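Local coordinates for protein soluble lytic transglycosylase B3 (Pseudomonas aeruginosa, PDB 5ANZ) that probably cleaves the glycan strands of peptidoglycan as a lytic transglycosylase, taking part in turnover of the bacterial cell wall, and carries a bound calcium ion, at residues E91-V96 with D357-R362; V138-M143 with L334-L339; G254-L259 with Q285-G290. One frame throughout, in Å; residues are numbered along the deposited sequence.

Contact 1: E91-V96 with D357-R362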
loop_
_atom_site.group_PDB
_atom_site.type_symbol
_atom_site.label_atom_id
_atom_site.label_comp_id
_atom_site.label_asym_id
_atom_site.label_seq_id
_atom_site.Cartn_x
_atom_site.Cartn_y
_atom_site.Cartn_z
ATOM N N GLU A 91 15.692 0.834 -11.218
ATOM C CA GLU A 91 16.168 -0.352 -11.917
ATOM C C GLU A 91 16.115 -1.580 -11.013
ATOM O O GLU A 91 15.664 -2.646 -11.430
ATOM C CB GLU A 91 17.592 -0.137 -12.430
ATOM C CG GLU A 91 18.217 -1.364 -13.086
ATOM C CD GLU A 91 17.552 -1.747 -14.400
ATOM O OE1 GLU A 91 16.715 -0.968 -14.904
ATOM O OE2 GLU A 91 17.873 -2.831 -14.930
ATOM N N PHE A 92 16.571 -1.423 -9.773
ATOM C CA PHE A 92 16.594 -2.534 -8.826
ATOM C C PHE A 92 15.604 -2.342 -7.682
ATOM O O PHE A 92 15.305 -1.217 -7.279
ATOM C CB PHE A 92 18.006 -2.722 -8.264
ATOM C CG PHE A 92 19.055 -2.909 -9.323
ATOM C CD1 PHE A 92 19.271 -4.155 -9.886
ATOM C CD2 PHE A 92 19.819 -1.837 -9.765
ATOM C CE1 PHE A 92 20.230 -4.332 -10.866
ATOM C CE2 PHE A 92 20.778 -2.007 -10.744
ATOM C CZ PHE A 92 20.986 -3.256 -11.296
ATOM N N THR A 93 15.092 -3.457 -7.171
ATOM C CA THR A 93 14.239 -3.443 -5.987
ATOM C C THR A 93 14.732 -4.492 -4.993
ATOM O O THR A 93 15.441 -5.427 -5.368
ATOM C CB THR A 93 12.760 -3.708 -6.337
ATOM O OG1 THR A 93 12.633 -4.992 -6.960
ATOM C CG2 THR A 93 12.234 -2.634 -7.283
ATOM N N ARG A 94 14.367 -4.331 -3.727
ATOM C CA ARG A 94 14.791 -5.269 -2.697
ATOM C C ARG A 94 13.833 -6.456 -2.609
ATOM O O ARG A 94 12.632 -6.306 -2.832
ATOM C CB ARG A 94 14.901 -4.557 -1.347
ATOM C CG ARG A 94 13.791 -3.550 -1.083
ATOM C CD ARG A 94 14.333 -2.297 -0.409
ATOM N NE ARG A 94 14.790 -2.545 0.956
ATOM C CZ ARG A 94 14.126 -2.165 2.043
ATOM N NH1 ARG A 94 12.977 -1.511 1.921
ATOM N NH2 ARG A 94 14.609 -2.431 3.248
ATOM N N PRO A 95 14.364 -7.646 -2.293
ATOM C CA PRO A 95 13.494 -8.816 -2.134
ATOM C C PRO A 95 12.501 -8.586 -0.995
ATOM O O PRO A 95 12.759 -7.740 -0.121
ATOM C CB PRO A 95 14.474 -9.952 -1.817
ATOM C CG PRO A 95 15.692 -9.271 -1.284
ATOM C CD PRO A 95 15.773 -7.951 -1.998
ATOM N N VAL A 96 11.379 -9.303 -1.014
ATOM C CA VAL A 96 10.324 -9.066 -0.040
ATOM C C VAL A 96 10.835 -9.247 1.381
ATOM O O VAL A 96 10.468 -8.487 2.269
ATOM C CB VAL A 96 9.109 -9.992 -0.258
ATOM C CG1 VAL A 96 8.099 -9.818 0.878
ATOM C CG2 VAL A 96 8.457 -9.700 -1.596
ATOM N N ASP A 357 16.883 -15.412 -3.438
ATOM C CA ASP A 357 15.895 -14.427 -3.840
ATOM C C ASP A 357 16.567 -13.108 -4.219
ATOM O O ASP A 357 16.639 -12.174 -3.422
ATOM C CB ASP A 357 14.862 -14.208 -2.734
ATOM C CG ASP A 357 13.557 -13.642 -3.263
ATOM O OD1 ASP A 357 13.210 -13.933 -4.429
ATOM O OD2 ASP A 357 12.881 -12.906 -2.516
ATOM N N VAL A 358 17.077 -13.056 -5.443
ATOM C CA VAL A 358 17.519 -11.805 -6.036
ATOM C C VAL A 358 16.495 -11.418 -7.085
ATOM O O VAL A 358 16.433 -12.033 -8.151
ATOM C CB VAL A 358 18.914 -11.911 -6.672
ATOM C CG1 VAL A 358 19.234 -10.644 -7.457
ATOM C CG2 VAL A 358 19.966 -12.164 -5.600
ATOM N N PRO A 359 15.680 -10.399 -6.784
ATOM C CA PRO A 359 14.558 -10.043 -7.652
ATOM C C PRO A 359 15.034 -9.568 -9.015
ATOM O O PRO A 359 16.136 -9.032 -9.127
ATOM C CB PRO A 359 13.879 -8.909 -6.888
ATOM C CG PRO A 359 15.003 -8.261 -6.159
ATOM C CD PRO A 359 15.897 -9.391 -5.733
ATOM N N LEU A 360 14.217 -9.776 -10.039
ATOM C CA LEU A 360 14.531 -9.265 -11.364
ATOM C C LEU A 360 14.626 -7.743 -11.355
ATOM O O LEU A 360 13.809 -7.068 -10.730
ATOM C CB LEU A 360 13.476 -9.713 -12.374
ATOM C CG LEU A 360 13.415 -11.212 -12.647
ATOM C CD1 LEU A 360 12.381 -11.510 -13.719
ATOM C CD2 LEU A 360 14.786 -11.718 -13.070
ATOM N N SER A 361 15.621 -7.205 -12.054
ATOM C CA SER A 361 15.704 -5.761 -12.244
ATOM C C SER A 361 14.587 -5.302 -13.177
ATOM O O SER A 361 13.893 -6.129 -13.782
ATOM C CB SER A 361 17.063 -5.361 -12.815
ATOM O OG SER A 361 17.204 -5.824 -14.146
ATOM N N ARG A 362 14.409 -3.988 -13.293
ATOM C CA ARG A 362 13.366 -3.446 -14.159
ATOM C C ARG A 362 13.568 -3.865 -15.621
ATOM O O ARG A 362 12.628 -4.310 -16.288
ATOM C CB ARG A 362 13.313 -1.923 -14.059
ATOM C CG ARG A 362 12.177 -1.316 -14.858
ATOM C CD ARG A 362 12.239 0.198 -14.875
ATOM N NE ARG A 362 11.229 0.759 -15.770
ATOM C CZ ARG A 362 11.379 0.869 -17.086
ATOM N NH1 ARG A 362 12.498 0.455 -17.665
ATOM N NH2 ARG A 362 10.409 1.393 -17.823
HETATM O O HOH W 1 16.222 -5.848 -8.493
#
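Glu91 grips the start of helix 362-374 with its backbone and its side chain together. Its carbonyl O accepts the N-H of Arg362 at 2.6 Å, in the plane of the carbonyl and with an N-H...O angle of 157°. The side chain, bent at CG (chi2 68°), folds back alongside Ser361 and sets OE2 3.2 Å from Ser361 OG, although that hydroxyl has a second, weak partner in Ser363 OG. The other carboxylate oxygen, OE1, lies 3.6 Å from Arg362 CB, while the extended arginine chain carries its guanidinium away, so the two opposite charges are near without pairing. The Phe92 ring flanks the same serine, its CE1 3.9 Å from Ser361 CB.

Farther along, the two chains run roughly antiparallel but no longer bond directly. Water 1 spans the gap, accepting from Thr93 N at 3.0 Å and donating to Pro359 O. Pro359 pushes CG against Thr93 O, and Pro359 CD meets Pro95 CD at 4.0 Å, the two rings crossing at a slant. Pro95 in turn rests CB on the carboxylate of Asp357, 3.4 Å from OD2.

Second-shell residues steady these groups. Ser363 OG hydrogen-bonds Glu91 OE2, Gln364 OE1 accepts from Ser361 N, and Tyr408 OH holds the other carboxylate oxygen of Asp357, OD1. On the far side of its segment, Leu360 packs on Arg365 and Leu368 of helix 362-374.

Pro95 and Ser361 each occupy the N-cap position of a helix, 96-103 and 362-374 respectively, and the Ser361 side chain caps a backbone N in the first turn of its helix. The arrangement is thus a loop-to-loop junction between two helix N-termini, tying the SLT transglycosylase region to the loop that leads into helix 362-374, probably part of the peptidoglycan-binding module.

Contact 2: V138-M143 with L334-L339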
loop_
_atom_site.group_PDB
_atom_site.type_symbol
_atom_site.label_atom_id
_atom_site.label_comp_id
_atom_site.label_asym_id
_atom_site.label_seq_id
_atom_site.Cartn_x
_atom_site.Cartn_y
_atom_site.Cartn_z
ATOM N N VAL A 138 -2.876 1.320 14.396
ATOM C CA VAL A 138 -1.528 1.742 14.737
ATOM C C VAL A 138 -0.495 1.163 13.758
ATOM O O VAL A 138 0.479 1.824 13.427
ATOM C CB VAL A 138 -1.183 1.380 16.201
ATOM C CG1 VAL A 138 0.313 1.577 16.494
ATOM C CG2 VAL A 138 -2.030 2.257 17.159
ATOM N N ALA A 139 -0.722 -0.050 13.252
ATOM C CA ALA A 139 0.215 -0.594 12.279
ATOM C C ALA A 139 0.220 0.227 10.998
ATOM O O ALA A 139 1.268 0.460 10.415
ATOM C CB ALA A 139 -0.116 -2.070 11.977
ATOM N N ILE A 140 -0.956 0.651 10.546
ATOM C CA ILE A 140 -1.030 1.470 9.329
ATOM C C ILE A 140 -0.283 2.792 9.570
ATOM O O ILE A 140 0.478 3.265 8.713
ATOM C CB ILE A 140 -2.498 1.744 8.933
ATOM C CG1 ILE A 140 -3.203 0.468 8.430
ATOM C CG2 ILE A 140 -2.573 2.880 7.870
ATOM C CD1 ILE A 140 -2.949 0.070 6.971
ATOM N N TRP A 141 -0.517 3.374 10.736
ATOM C CA TRP A 141 0.117 4.620 11.123
ATOM C C TRP A 141 1.645 4.466 11.101
ATOM O O TRP A 141 2.374 5.330 10.631
ATOM C CB TRP A 141 -0.360 4.994 12.522
ATOM C CG TRP A 141 -0.069 6.371 13.034
ATOM C CD1 TRP A 141 0.167 7.520 12.317
ATOM C CD2 TRP A 141 -0.035 6.739 14.412
ATOM N NE1 TRP A 141 0.336 8.579 13.192
ATOM C CE2 TRP A 141 0.223 8.119 14.477
ATOM C CE3 TRP A 141 -0.220 6.028 15.609
ATOM C CZ2 TRP A 141 0.311 8.801 15.690
ATOM C CZ3 TRP A 141 -0.148 6.703 16.803
ATOM C CH2 TRP A 141 0.121 8.074 16.841
ATOM N N GLY A 142 2.131 3.347 11.617
ATOM C CA GLY A 142 3.560 3.058 11.568
ATOM C C GLY A 142 4.088 2.922 10.147
ATOM O O GLY A 142 5.151 3.451 9.817
ATOM N N MET A 143 3.357 2.195 9.303
ATOM C CA MET A 143 3.801 1.968 7.933
ATOM C C MET A 143 3.699 3.225 7.070
ATOM O O MET A 143 4.505 3.414 6.162
ATOM C CB MET A 143 2.997 0.823 7.284
ATOM C CG MET A 143 3.350 -0.556 7.830
ATOM S SD MET A 143 5.061 -1.019 7.551
ATOM C CE MET A 143 5.039 -1.149 5.756
ATOM N N LEU A 334 1.030 -7.296 3.683
ATOM C CA LEU A 334 1.622 -8.325 4.544
ATOM C C LEU A 334 2.380 -7.677 5.708
ATOM O O LEU A 334 2.244 -8.116 6.871
ATOM C CB LEU A 334 2.545 -9.233 3.719
ATOM C CG LEU A 334 3.180 -10.411 4.454
ATOM C CD1 LEU A 334 2.130 -11.283 5.117
ATOM C CD2 LEU A 334 3.985 -11.218 3.433
ATOM N N ALA A 335 3.128 -6.609 5.411
ATOM C CA ALA A 335 3.869 -5.881 6.451
ATOM C C ALA A 335 2.922 -5.316 7.494
ATOM O O ALA A 335 3.171 -5.424 8.695
ATOM C CB ALA A 335 4.714 -4.753 5.855
ATOM N N VAL A 336 1.844 -4.672 7.044
ATOM C CA VAL A 336 0.865 -4.161 8.001
ATOM C C VAL A 336 0.311 -5.250 8.915
ATOM O O VAL A 336 0.241 -5.073 10.122
ATOM C CB VAL A 336 -0.297 -3.465 7.273
ATOM C CG1 VAL A 336 -1.422 -3.139 8.243
ATOM C CG2 VAL A 336 0.214 -2.194 6.614
ATOM N N GLY A 337 -0.093 -6.377 8.343
ATOM C CA GLY A 337 -0.648 -7.450 9.155
ATOM C C GLY A 337 0.351 -8.001 10.161
ATOM O O GLY A 337 0.035 -8.193 11.335
ATOM N N LEU A 338 1.566 -8.263 9.686
ATOM C CA LEU A 338 2.613 -8.777 10.585
ATOM C C LEU A 338 3.044 -7.753 11.639
ATOM O O LEU A 338 3.386 -8.118 12.766
ATOM C CB LEU A 338 3.839 -9.230 9.787
ATOM C CG LEU A 338 3.625 -10.444 8.875
ATOM C CD1 LEU A 338 4.818 -10.611 7.946
ATOM C CD2 LEU A 338 3.394 -11.723 9.702
ATOM N N LEU A 339 3.040 -6.469 11.287
ATOM C CA LEU A 339 3.360 -5.450 12.283
ATOM C C LEU A 339 2.280 -5.409 13.373
ATOM O O LEU A 339 2.579 -5.354 14.568
ATOM C CB LEU A 339 3.503 -4.075 11.631
ATOM C CG LEU A 339 3.844 -2.932 12.582
ATOM C CD1 LEU A 339 5.148 -3.187 13.358
ATOM C CD2 LEU A 339 3.958 -1.642 11.771
#
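Met143 and Ala139 meet Val336 and Leu339 where two helices of the lysozyme-like SLT domain, 134-145 and 330-343, pack at a steep angle. The axes of the short segments approach to 8.7 Å, with their directions 127° apart. No hydrogen bond passes between the segments, and the interface is made by apolar groups.

The close-packed part centres on Ala139. Its small CB fits between the Val336 carbonyl, 3.5 Å from O, and the branch point of Leu339. Leu339 has CG anti to its backbone nitrogen, and CD2 reaches over the first helix to lie 3.7 Å from Ala139 O; the same carbonyl is already bonded to Met143 N within its own helix. Val336 divides its two methyls, CG1 facing Ile140 CD1 at 3.8 Å and CG2 facing Met143. Ile140 also packs on Tyr326, which binds N-acetylglucosamine in another structure of this protein, so this side of the contact probably backs the sugar site.

The solvent side is at Met143, the one partly exposed residue among those that touch, though its contacts are close. Helix 96-103 flanks it through Tyr99 and Ala103, and a diethylene glycol molecule, probably from crystallisation, lies nearby. Met143 CG lies 3.7 Å from Val336 CG2. Bends at chi2 and chi3 (-62° and -67°) then curl the thioether chain so that Met143 CE lies 3.6 Å from Ala335 CB.

Contact 3: G254-L259 with Q285-G290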
loop_
_atom_site.group_PDB
_atom_site.type_symbol
_atom_site.label_atom_id
_atom_site.label_comp_id
_atom_site.label_asym_id
_atom_site.label_seq_id
_atom_site.Cartn_x
_atom_site.Cartn_y
_atom_site.Cartn_z
ATOM N N GLY A 254 -5.052 -12.560 8.091
ATOM C CA GLY A 254 -4.556 -13.753 7.447
ATOM C C GLY A 254 -3.562 -14.400 8.370
ATOM O O GLY A 254 -3.368 -13.970 9.515
ATOM N N PHE A 255 -2.949 -15.462 7.887
ATOM C CA PHE A 255 -1.995 -16.180 8.721
ATOM C C PHE A 255 -1.128 -17.085 7.869
ATOM O O PHE A 255 -1.501 -17.466 6.757
ATOM C CB PHE A 255 -2.731 -16.998 9.801
ATOM C CG PHE A 255 -3.942 -17.739 9.285
ATOM C CD1 PHE A 255 -3.817 -18.976 8.689
ATOM C CD2 PHE A 255 -5.206 -17.180 9.390
ATOM C CE1 PHE A 255 -4.923 -19.652 8.215
ATOM C CE2 PHE A 255 -6.312 -17.846 8.916
ATOM C CZ PHE A 255 -6.174 -19.084 8.325
ATOM N N GLU A 256 0.033 -17.446 8.402
ATOM C CA GLU A 256 0.919 -18.355 7.698
ATOM C C GLU A 256 0.381 -19.771 7.684
ATOM O O GLU A 256 -0.243 -20.213 8.645
ATOM C CB GLU A 256 2.310 -18.330 8.339
ATOM C CG GLU A 256 3.327 -19.109 7.541
ATOM C CD GLU A 256 4.719 -19.022 8.124
ATOM O OE1 GLU A 256 4.868 -18.452 9.233
ATOM O OE2 GLU A 256 5.656 -19.520 7.461
ATOM N N VAL A 257 0.629 -20.486 6.590
ATOM C CA VAL A 257 0.185 -21.862 6.448
ATOM C C VAL A 257 1.303 -22.729 5.897
ATOM O O VAL A 257 2.331 -22.225 5.454
ATOM C CB VAL A 257 -1.037 -21.990 5.530
ATOM C CG1 VAL A 257 -2.221 -21.217 6.121
ATOM C CG2 VAL A 257 -0.702 -21.488 4.110
ATOM N N ARG A 258 1.090 -24.037 5.950
ATOM C CA ARG A 258 2.002 -24.991 5.343
ATOM C C ARG A 258 1.316 -25.654 4.152
ATOM O O ARG A 258 0.205 -26.161 4.278
ATOM C CB ARG A 258 2.437 -26.049 6.366
ATOM C CG ARG A 258 3.287 -27.162 5.789
ATOM C CD ARG A 258 3.448 -28.310 6.784
ATOM N NE ARG A 258 4.158 -27.905 7.996
ATOM C CZ ARG A 258 4.338 -28.691 9.055
ATOM N NH1 ARG A 258 3.853 -29.926 9.059
ATOM N NH2 ARG A 258 4.999 -28.241 10.114
ATOM N N LEU A 259 1.977 -25.641 3.000
ATOM C CA LEU A 259 1.431 -26.289 1.806
ATOM C C LEU A 259 1.899 -27.731 1.678
ATOM O O LEU A 259 3.033 -28.052 2.027
ATOM C CB LEU A 259 1.827 -25.520 0.552
ATOM C CG LEU A 259 1.300 -24.086 0.532
ATOM C CD1 LEU A 259 1.704 -23.352 -0.734
ATOM C CD2 LEU A 259 -0.218 -24.105 0.693
ATOM N N GLN A 285 -2.485 -26.573 5.726
ATOM C CA GLN A 285 -2.484 -26.777 7.170
ATOM C C GLN A 285 -1.982 -25.562 7.925
ATOM O O GLN A 285 -1.404 -24.644 7.338
ATOM C CB GLN A 285 -1.610 -27.983 7.540
ATOM C CG GLN A 285 -2.026 -29.295 6.914
ATOM C CD GLN A 285 -1.090 -30.431 7.282
ATOM O OE1 GLN A 285 -0.192 -30.267 8.110
ATOM N NE2 GLN A 285 -1.291 -31.587 6.663
ATOM N N GLY A 286 -2.180 -25.568 9.241
ATOM C CA GLY A 286 -1.583 -24.558 10.096
ATOM C C GLY A 286 -0.080 -24.642 9.919
ATOM O O GLY A 286 0.430 -25.661 9.458
ATOM N N VAL A 287 0.629 -23.584 10.287
ATOM C CA VAL A 287 2.045 -23.467 9.959
ATOM C C VAL A 287 2.899 -24.526 10.659
ATOM O O VAL A 287 3.971 -24.897 10.172
ATOM C CB VAL A 287 2.573 -22.068 10.313
ATOM C CG1 VAL A 287 2.725 -21.925 11.816
ATOM C CG2 VAL A 287 3.889 -21.802 9.596
ATOM N N ASN A 288 2.417 -25.019 11.793
ATOM C CA ASN A 288 3.108 -26.085 12.505
ATOM C C ASN A 288 2.444 -27.438 12.296
ATOM O O ASN A 288 2.627 -28.358 13.092
ATOM C CB ASN A 288 3.181 -25.768 13.995
ATOM C CG ASN A 288 4.092 -24.604 14.289
ATOM O OD1 ASN A 288 3.674 -23.609 14.877
ATOM N ND2 ASN A 288 5.354 -24.723 13.881
ATOM N N GLY A 289 1.678 -27.551 11.216
ATOM C CA GLY A 289 0.927 -28.759 10.931
ATOM C C GLY A 289 -0.421 -28.739 11.624
ATOM O O GLY A 289 -0.622 -27.997 12.587
ATOM N N GLY A 290 -1.351 -29.551 11.134
ATOM C CA GLY A 290 -2.672 -29.629 11.730
ATOM C C GLY A 290 -3.691 -28.736 11.049
ATOM O O GLY A 290 -3.400 -28.126 10.019
#
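Arg258 and Gln285 form an antiparallel hydrogen-bonded pair that attaches the short, weakly bonded strand 285-286 to strand 254-258, at the border of an antiparallel sheet in the SLT domain. Arg258 N donates to Gln285 O at 2.9 Å, from above the carbonyl plane rather than within it. The return bond, Gln285 N to Arg258 O, is longer at 3.1 Å but lies in the plane of its acceptor. Directly after this pair the second segment leaves the strand in a type I turn from Gly286 to Gly289, closed by the Gly289 N to Gly286 O bond. On its other edge, strand 254-258 bonds to strand 313-316 through Phe255 and Val257.

The side chains of Val287 and Glu256 cross obliquely. With CG2 of the valine anti to its backbone nitrogen, this methyl is laid against the glutamate chain, closest to CD at 3.3 Å and almost as near CG. The carboxylate it touches is held from outside the two segments: OE1 and OE2 accept the backbone N-H groups of Val350 and Gly351, which would fix its rotation and partly offset its charge. Val257 packs CB close to Gln285 O, at 3.2 Å, and touches Ala313 and Leu315 of the neighbouring strand.

Arg258 lies over the turn at the protein surface. Its chain leaves the backbone extended and bends at chi3 (-63°), which swings the guanidinium over the peptide joining Asn288 to Gly289. One face of the group rests on that peptide, with Gly289 N 3.6 Å from CZ and Asn288 C 3.5 Å from NH2.

From the N terminus, the chain first supplies residues 91-96, just ahead of helix 96-103, then 138-143 on helix 134-145. The partners come back in reverse order, giving concentric closures. Contact 3, between 254-259 and 285-290, closes a short excursion at the sheet edge; contact 2 encloses it, bringing helix 330-343 back against helix 134-145. Contact 1 is outermost, spanning 260 residues to tie the loop before helix 96-103 to that before helix 362-374. No contact crosses another. Their centres are about 21 to 27 Å apart, yet helix 96-103, starting at contact 1, also packs on Met143 and Ala335 of contact 2.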